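Local structure of putative 4-amino-4-deoxychorismate lyase (Thermus thermophilus, 2ZGI) at residues Leu135-Ala140 and Gly160-Pro165; Val109-Thr114 and Leu213-Ser218. The protein binds pyridoxal-5'-phosphate and is probably a lyase, possibly acting on 4-amino-4-deoxychorismate. All coordinates share one frame; numbering follows the deposited sequence.

How the contacts relate
Contacts 1 and 2 have centres about 7 Å apart, and both reach the same pyridoxal-5'-phosphate. Along the chain the order is 109-114, 135-140, 160-165 and 213-218, which nests contact 1 inside the loop closed by contact 2. Strand 111-117 leads on to helix 131-142, and E139 of that helix forms a salt bridge with R112. Strands 164-169 and 212-217 are antiparallel neighbours in one sheet, where S164 N probably donates to A216 O. Contact 1 includes the turn beside the cofactor ring, contact 2 the strand end bonded to its phosphate, so segments far apart in sequence build one site.

Contact 1. Residues Leu135-Ala140 and Gly160-Pro165; sequences LALEEA and GSRTSP. With PLP (pyridoxal-5'-phosphate), chain P.
L137 swings CG to the far side of its CA-CB bond from the backbone N (chi1 178°), which brings the root of the leucine against the hydroxyl of S161. There CB of L137 lies 3.5 Å from OG of S161. Farther out, CD1 of L137 comes within 3.6 Å of NH1 of R162, whose chain bends at chi2 (81°) and again at chi3 to carry the guanidinium toward the helix. No hydrogen bond crosses between the segments: the L137 side chain offers only carbon, and the polar ends of S161 and R162 are bonded to E147 and F146. E147 receives S161 OG on one carboxylate oxygen and both R162 N and T163 OG1 on the other, a grip that ties three successive residues of the turn. R162 NH1 is bonded to the carbonyl of F146, and the guanidinium also makes a cation-pi contact with the F146 ring. The turn and the first residue of the following strand pack on the cofactor: C of T163 and OG of S164 each lie 3.4 Å from C6 of pyridoxal-5'-phosphate. Residues 160-164 line the cofactor pocket, and L137 packs against S161 and R162 on the helix side. Helix 131-142 lies over the sheet that contains E147, with A136 resting on L150 of strand 147-151 and on T114 of strand 111-117, while the turn links strand 157-160 to strand 164-169.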
loop_
_atom_site.group_PDB
_atom_site.type_symbol
_atom_site.label_atom_id
_atom_site.label_comp_id
_atom_site.label_asym_id
_atom_site.label_seq_id
_atom_site.Cartn_x
_atom_site.Cartn_y
_atom_site.Cartn_z
ATOM N N LEU D 135 -0.986 14.056 -12.492
ATOM C CA LEU D 135 0.160 13.137 -12.482
ATOM C C LEU D 135 -0.139 11.826 -13.233
ATOM O O LEU D 135 0.738 11.297 -13.962
ATOM C CB LEU D 135 0.625 12.874 -11.048
ATOM C CG LEU D 135 1.171 14.093 -10.321
ATOM C CD1 LEU D 135 1.224 13.830 -8.820
ATOM C CD2 LEU D 135 2.560 14.609 -10.900
ATOM N N ALA D 136 -1.373 11.321 -13.088
ATOM C CA ALA D 136 -1.808 10.149 -13.818
ATOM C C ALA D 136 -1.808 10.386 -15.346
ATOM O O ALA D 136 -1.345 9.513 -16.123
ATOM C CB ALA D 136 -3.190 9.656 -13.319
ATOM N N LEU D 137 -2.309 11.545 -15.791
ATOM C CA LEU D 137 -2.311 11.840 -17.228
ATOM C C LEU D 137 -0.876 12.065 -17.737
ATOM O O LEU D 137 -0.534 11.627 -18.839
ATOM C CB LEU D 137 -3.185 13.063 -17.551
ATOM C CG LEU D 137 -3.223 13.510 -19.033
ATOM C CD1 LEU D 137 -3.800 12.413 -19.954
ATOM C CD2 LEU D 137 -3.998 14.817 -19.206
ATOM N N GLU D 138 -0.052 12.741 -16.942
ATOM C CA GLU D 138 1.360 12.964 -17.324
ATOM C C GLU D 138 2.098 11.636 -17.546
ATOM O O GLU D 138 2.781 11.462 -18.551
ATOM C CB GLU D 138 2.097 13.876 -16.341
ATOM C CG GLU D 138 1.691 15.362 -16.458
ATOM C CD GLU D 138 2.089 16.247 -15.257
ATOM O OE1 GLU D 138 2.935 15.821 -14.428
ATOM O OE2 GLU D 138 1.551 17.382 -15.158
ATOM N N GLU D 139 1.912 10.690 -16.632
ATOM C CA GLU D 139 2.446 9.351 -16.817
ATOM C C GLU D 139 1.927 8.652 -18.077
ATOM O O GLU D 139 2.720 8.076 -18.861
ATOM C CB GLU D 139 2.229 8.492 -15.560
ATOM C CG GLU D 139 2.961 7.133 -15.641
ATOM C CD GLU D 139 2.602 6.206 -14.502
ATOM O OE1 GLU D 139 2.677 6.667 -13.352
ATOM O OE2 GLU D 139 2.233 5.031 -14.765
ATOM N N ALA D 140 0.617 8.711 -18.311
ATOM C CA ALA D 140 0.045 8.086 -19.482
ATOM C C ALA D 140 0.662 8.617 -20.783
ATOM O O ALA D 140 1.039 7.846 -21.694
ATOM C CB ALA D 140 -1.477 8.257 -19.496
ATOM N N GLY D 160 -10.444 7.449 -14.615
ATOM C CA GLY D 160 -9.454 8.024 -15.527
ATOM C C GLY D 160 -9.104 9.416 -15.029
ATOM O O GLY D 160 -9.799 9.947 -14.168
ATOM N N SER D 161 -8.043 10.028 -15.550
ATOM C CA SER D 161 -7.697 11.399 -15.117
ATOM C C SER D 161 -8.795 12.453 -15.452
ATOM O O SER D 161 -9.021 13.388 -14.674
ATOM C CB SER D 161 -6.342 11.835 -15.700
ATOM O OG SER D 161 -6.518 12.328 -17.024
ATOM N N ARG D 162 -9.475 12.287 -16.590
ATOM C CA ARG D 162 -10.574 13.190 -16.954
ATOM C C ARG D 162 -11.715 12.491 -17.670
ATOM O O ARG D 162 -12.626 13.144 -18.192
ATOM C CB ARG D 162 -10.075 14.389 -17.764
ATOM C CG ARG D 162 -8.929 14.093 -18.702
ATOM C CD ARG D 162 -9.390 13.458 -20.014
ATOM N NE ARG D 162 -8.526 13.898 -21.126
ATOM C CZ ARG D 162 -7.511 13.194 -21.638
ATOM N NH1 ARG D 162 -7.194 11.979 -21.167
ATOM N NH2 ARG D 162 -6.801 13.721 -22.628
ATOM N N THR D 163 -11.664 11.156 -17.693
ATOM C CA THR D 163 -12.734 10.354 -18.268
ATOM C C THR D 163 -13.128 9.245 -17.289
ATOM O O THR D 163 -12.374 8.922 -16.372
ATOM C CB THR D 163 -12.342 9.733 -19.632
ATOM O OG1 THR D 163 -11.178 8.903 -19.459
ATOM C CG2 THR D 163 -12.079 10.841 -20.700
ATOM N N SER D 164 -14.308 8.684 -17.503
ATOM C CA SER D 164 -14.879 7.663 -16.625
ATOM C C SER D 164 -14.759 6.313 -17.345
ATOM O O SER D 164 -15.249 6.163 -18.465
ATOM C CB SER D 164 -16.356 7.950 -16.376
ATOM O OG SER D 164 -16.557 9.214 -15.775
ATOM N N PRO D 165 -14.095 5.332 -16.717
ATOM C CA PRO D 165 -13.916 4.093 -17.464
ATOM C C PRO D 165 -15.131 3.144 -17.390
ATOM O O PRO D 165 -15.811 3.056 -16.349
ATOM C CB PRO D 165 -12.657 3.485 -16.836
ATOM C CG PRO D 165 -12.630 4.026 -15.473
ATOM C CD PRO D 165 -13.260 5.384 -15.504
HETATM N N1 PLP P . -13.127 11.441 -14.166
HETATM C C2 PLP P . -12.616 12.544 -13.583
HETATM C C2A PLP P . -11.509 12.395 -12.579
HETATM C C3 PLP P . -13.099 13.811 -13.928
HETATM O O3 PLP P . -12.551 14.897 -13.313
HETATM C C4 PLP P . -14.144 13.908 -14.855
HETATM C C4A PLP P . -14.766 15.230 -15.255
HETATM C C5 PLP P . -14.674 12.748 -15.415
HETATM C C6 PLP P . -14.130 11.521 -15.037
HETATM C C5A PLP P . -15.777 12.771 -16.451
HETATM O O4P PLP P . -17.034 13.263 -15.984
HETATM P P PLP P . -18.167 13.854 -16.948
HETATM O O1P PLP P . -18.634 12.730 -17.839
HETATM O O2P PLP P . -17.583 14.967 -17.789
HETATM O O3P PLP P . -19.134 14.320 -15.909
#

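Contact 2. Residues Val109-Thr114 and Leu213-Ser218; sequences VRVRLT and LLLAGS. With PLP (pyridoxal-5'-phosphate), chain P.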
loop_
_atom_site.group_PDB
_atom_site.type_symbol
_atom_site.label_atom_id
_atom_site.label_comp_id
_atom_site.label_asym_id
_atom_site.label_seq_id
_atom_site.Cartn_x
_atom_site.Cartn_y
_atom_site.Cartn_z
ATOM N N VAL D 109 -8.204 4.327 -28.553
ATOM C CA VAL D 109 -7.029 4.883 -27.903
ATOM C C VAL D 109 -6.384 3.849 -26.954
ATOM O O VAL D 109 -6.999 2.828 -26.633
ATOM C CB VAL D 109 -7.384 6.155 -27.086
ATOM C CG1 VAL D 109 -8.004 7.246 -28.001
ATOM C CG2 VAL D 109 -8.329 5.819 -25.929
ATOM N N ARG D 110 -5.153 4.142 -26.538
ATOM C CA ARG D 110 -4.417 3.397 -25.505
ATOM C C ARG D 110 -4.668 4.012 -24.123
ATOM O O ARG D 110 -4.729 5.247 -24.005
ATOM C CB ARG D 110 -2.909 3.434 -25.787
ATOM C CG ARG D 110 -2.476 2.758 -27.116
ATOM C CD ARG D 110 -0.945 2.610 -27.213
ATOM N NE ARG D 110 -0.270 3.755 -27.847
ATOM C CZ ARG D 110 1.039 4.038 -27.734
ATOM N NH1 ARG D 110 1.845 3.281 -26.995
ATOM N NH2 ARG D 110 1.546 5.101 -28.353
ATOM N N VAL D 111 -4.827 3.163 -23.099
ATOM C CA VAL D 111 -4.741 3.625 -21.711
ATOM C C VAL D 111 -3.492 3.095 -21.023
ATOM O O VAL D 111 -2.896 2.103 -21.450
ATOM C CB VAL D 111 -5.976 3.284 -20.817
ATOM C CG1 VAL D 111 -7.248 3.809 -21.439
ATOM C CG2 VAL D 111 -6.081 1.759 -20.501
ATOM N N ARG D 112 -3.118 3.758 -19.948
ATOM C CA ARG D 112 -2.083 3.300 -19.078
ATOM C C ARG D 112 -2.682 3.215 -17.667
ATOM O O ARG D 112 -3.245 4.198 -17.141
ATOM C CB ARG D 112 -0.940 4.308 -19.110
ATOM C CG ARG D 112 -0.015 4.242 -17.937
ATOM C CD ARG D 112 1.084 3.207 -18.164
ATOM N NE ARG D 112 2.194 3.386 -17.227
ATOM C CZ ARG D 112 3.306 2.650 -17.240
ATOM N NH1 ARG D 112 3.481 1.718 -18.171
ATOM N NH2 ARG D 112 4.247 2.860 -16.335
ATOM N N LEU D 113 -2.574 2.043 -17.054
ATOM C CA LEU D 113 -2.910 1.925 -15.638
ATOM C C LEU D 113 -1.765 2.498 -14.808
ATOM O O LEU D 113 -0.607 2.082 -14.967
ATOM C CB LEU D 113 -3.164 0.454 -15.266
ATOM C CG LEU D 113 -3.310 0.129 -13.782
ATOM C CD1 LEU D 113 -4.519 0.846 -13.218
ATOM C CD2 LEU D 113 -3.409 -1.397 -13.571
ATOM N N THR D 114 -2.056 3.465 -13.937
ATOM C CA THR D 114 -0.986 4.045 -13.127
ATOM C C THR D 114 -1.081 3.539 -11.693
ATOM O O THR D 114 -2.035 2.865 -11.343
ATOM C CB THR D 114 -1.008 5.596 -13.162
ATOM O OG1 THR D 114 -2.005 6.098 -12.238
ATOM C CG2 THR D 114 -1.287 6.121 -14.586
ATOM N N LEU D 213 -12.647 -2.042 -22.817
ATOM C CA LEU D 213 -12.686 -0.791 -22.063
ATOM C C LEU D 213 -13.143 0.364 -22.950
ATOM O O LEU D 213 -12.883 0.380 -24.161
ATOM C CB LEU D 213 -11.318 -0.450 -21.457
ATOM C CG LEU D 213 -10.944 -1.067 -20.100
ATOM C CD1 LEU D 213 -9.559 -0.570 -19.663
ATOM C CD2 LEU D 213 -11.997 -0.770 -18.999
ATOM N N LEU D 214 -13.862 1.301 -22.343
ATOM C CA LEU D 214 -14.220 2.545 -22.996
ATOM C C LEU D 214 -14.112 3.683 -21.979
ATOM O O LEU D 214 -14.082 3.442 -20.760
ATOM C CB LEU D 214 -15.634 2.493 -23.605
ATOM C CG LEU D 214 -15.981 1.455 -24.697
ATOM C CD1 LEU D 214 -16.656 0.262 -24.044
ATOM C CD2 LEU D 214 -16.895 2.054 -25.764
ATOM N N LEU D 215 -14.051 4.909 -22.505
ATOM C CA LEU D 215 -13.887 6.123 -21.721
ATOM C C LEU D 215 -14.998 7.109 -22.042
ATOM O O LEU D 215 -15.238 7.413 -23.207
ATOM C CB LEU D 215 -12.528 6.767 -22.036
ATOM C CG LEU D 215 -11.263 5.933 -21.763
ATOM C CD1 LEU D 215 -10.042 6.688 -22.285
ATOM C CD2 LEU D 215 -11.118 5.609 -20.257
ATOM N N ALA D 216 -15.677 7.594 -21.011
ATOM C CA ALA D 216 -16.747 8.561 -21.185
ATOM C C ALA D 216 -16.357 9.861 -20.490
ATOM O O ALA D 216 -15.819 9.828 -19.403
ATOM C CB ALA D 216 -18.024 8.020 -20.588
ATOM N N GLY D 217 -16.646 11.003 -21.115
ATOM C CA GLY D 217 -16.461 12.302 -20.469
ATOM C C GLY D 217 -17.065 13.441 -21.296
ATOM O O GLY D 217 -17.327 13.290 -22.492
ATOM N N SER D 218 -17.278 14.581 -20.650
ATOM C CA SER D 218 -17.914 15.734 -21.309
ATOM C C SER D 218 -17.100 16.297 -22.461
ATOM O O SER D 218 -17.676 16.852 -23.402
ATOM C CB SER D 218 -18.162 16.843 -20.298
ATOM O OG SER D 218 -19.192 16.419 -19.429
HETATM N N1 PLP P . -13.127 11.441 -14.166
HETATM C C2 PLP P . -12.616 12.544 -13.583
HETATM C C2A PLP P . -11.509 12.395 -12.579
HETATM C C3 PLP P . -13.099 13.811 -13.928
HETATM O O3 PLP P . -12.551 14.897 -13.313
HETATM C C4 PLP P . -14.144 13.908 -14.855
HETATM C C4A PLP P . -14.766 15.230 -15.255
HETATM C C5 PLP P . -14.674 12.748 -15.415
HETATM C C6 PLP P . -14.130 11.521 -15.037
HETATM C C5A PLP P . -15.777 12.771 -16.451
HETATM O O4P PLP P . -17.034 13.263 -15.984
HETATM P P PLP P . -18.167 13.854 -16.948
HETATM O O1P PLP P . -18.634 12.730 -17.839
HETATM O O2P PLP P . -17.583 14.967 -17.789
HETATM O O3P PLP P . -19.134 14.320 -15.909
#
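V109 and V111 approach L213 and L215 from a segment that runs roughly crosswise to theirs, with no backbone pairing between the two. The nearest CA atoms, those of V109 and L214, are 9.0 Å apart, and V111 and L213 are spaced almost the same, so side chains alone bridge the gap. Strand 111-117 is an outermost strand of a three-stranded sheet in this chain, whereas strand 212-217 lies within a five-stranded one; the contact is therefore a small apolar seam between two sheets. At its middle is L215. Its CG stands anti to the carbonyl carbon (chi1 -60°), and the branch it carries brings CD1 to both valines: CD1 of L215 is 4.1 Å from CG2 of V109 and equally far from CG1 of V111. The two approaches differ, since L215 and V109 are angled to each other, whereas L215 and V111 lie alongside, running opposite ways. V111 also uses its second methyl, CG2 lying 4.3 Å from CD1 of L213. Each side is also packed within its own surroundings, V111 on L149 and V225, L213 on L167. Beyond the packed leucines the strand ends at the cofactor. S218 grips one phosphate oxygen twice: its N donates to O2P of pyridoxal-5'-phosphate over 2.9 Å at an N-H...O angle of 147°, and its OG donates to the same O2P at 2.7 Å. Other bonds to the cofactor come from R44, I183 and T184. The chemistry thus divides along one short strand: methyl contacts without direction join the sheets, while directed hydrogen bonds at the strand's end fix the phosphate and probably help to stabilise its negative charge.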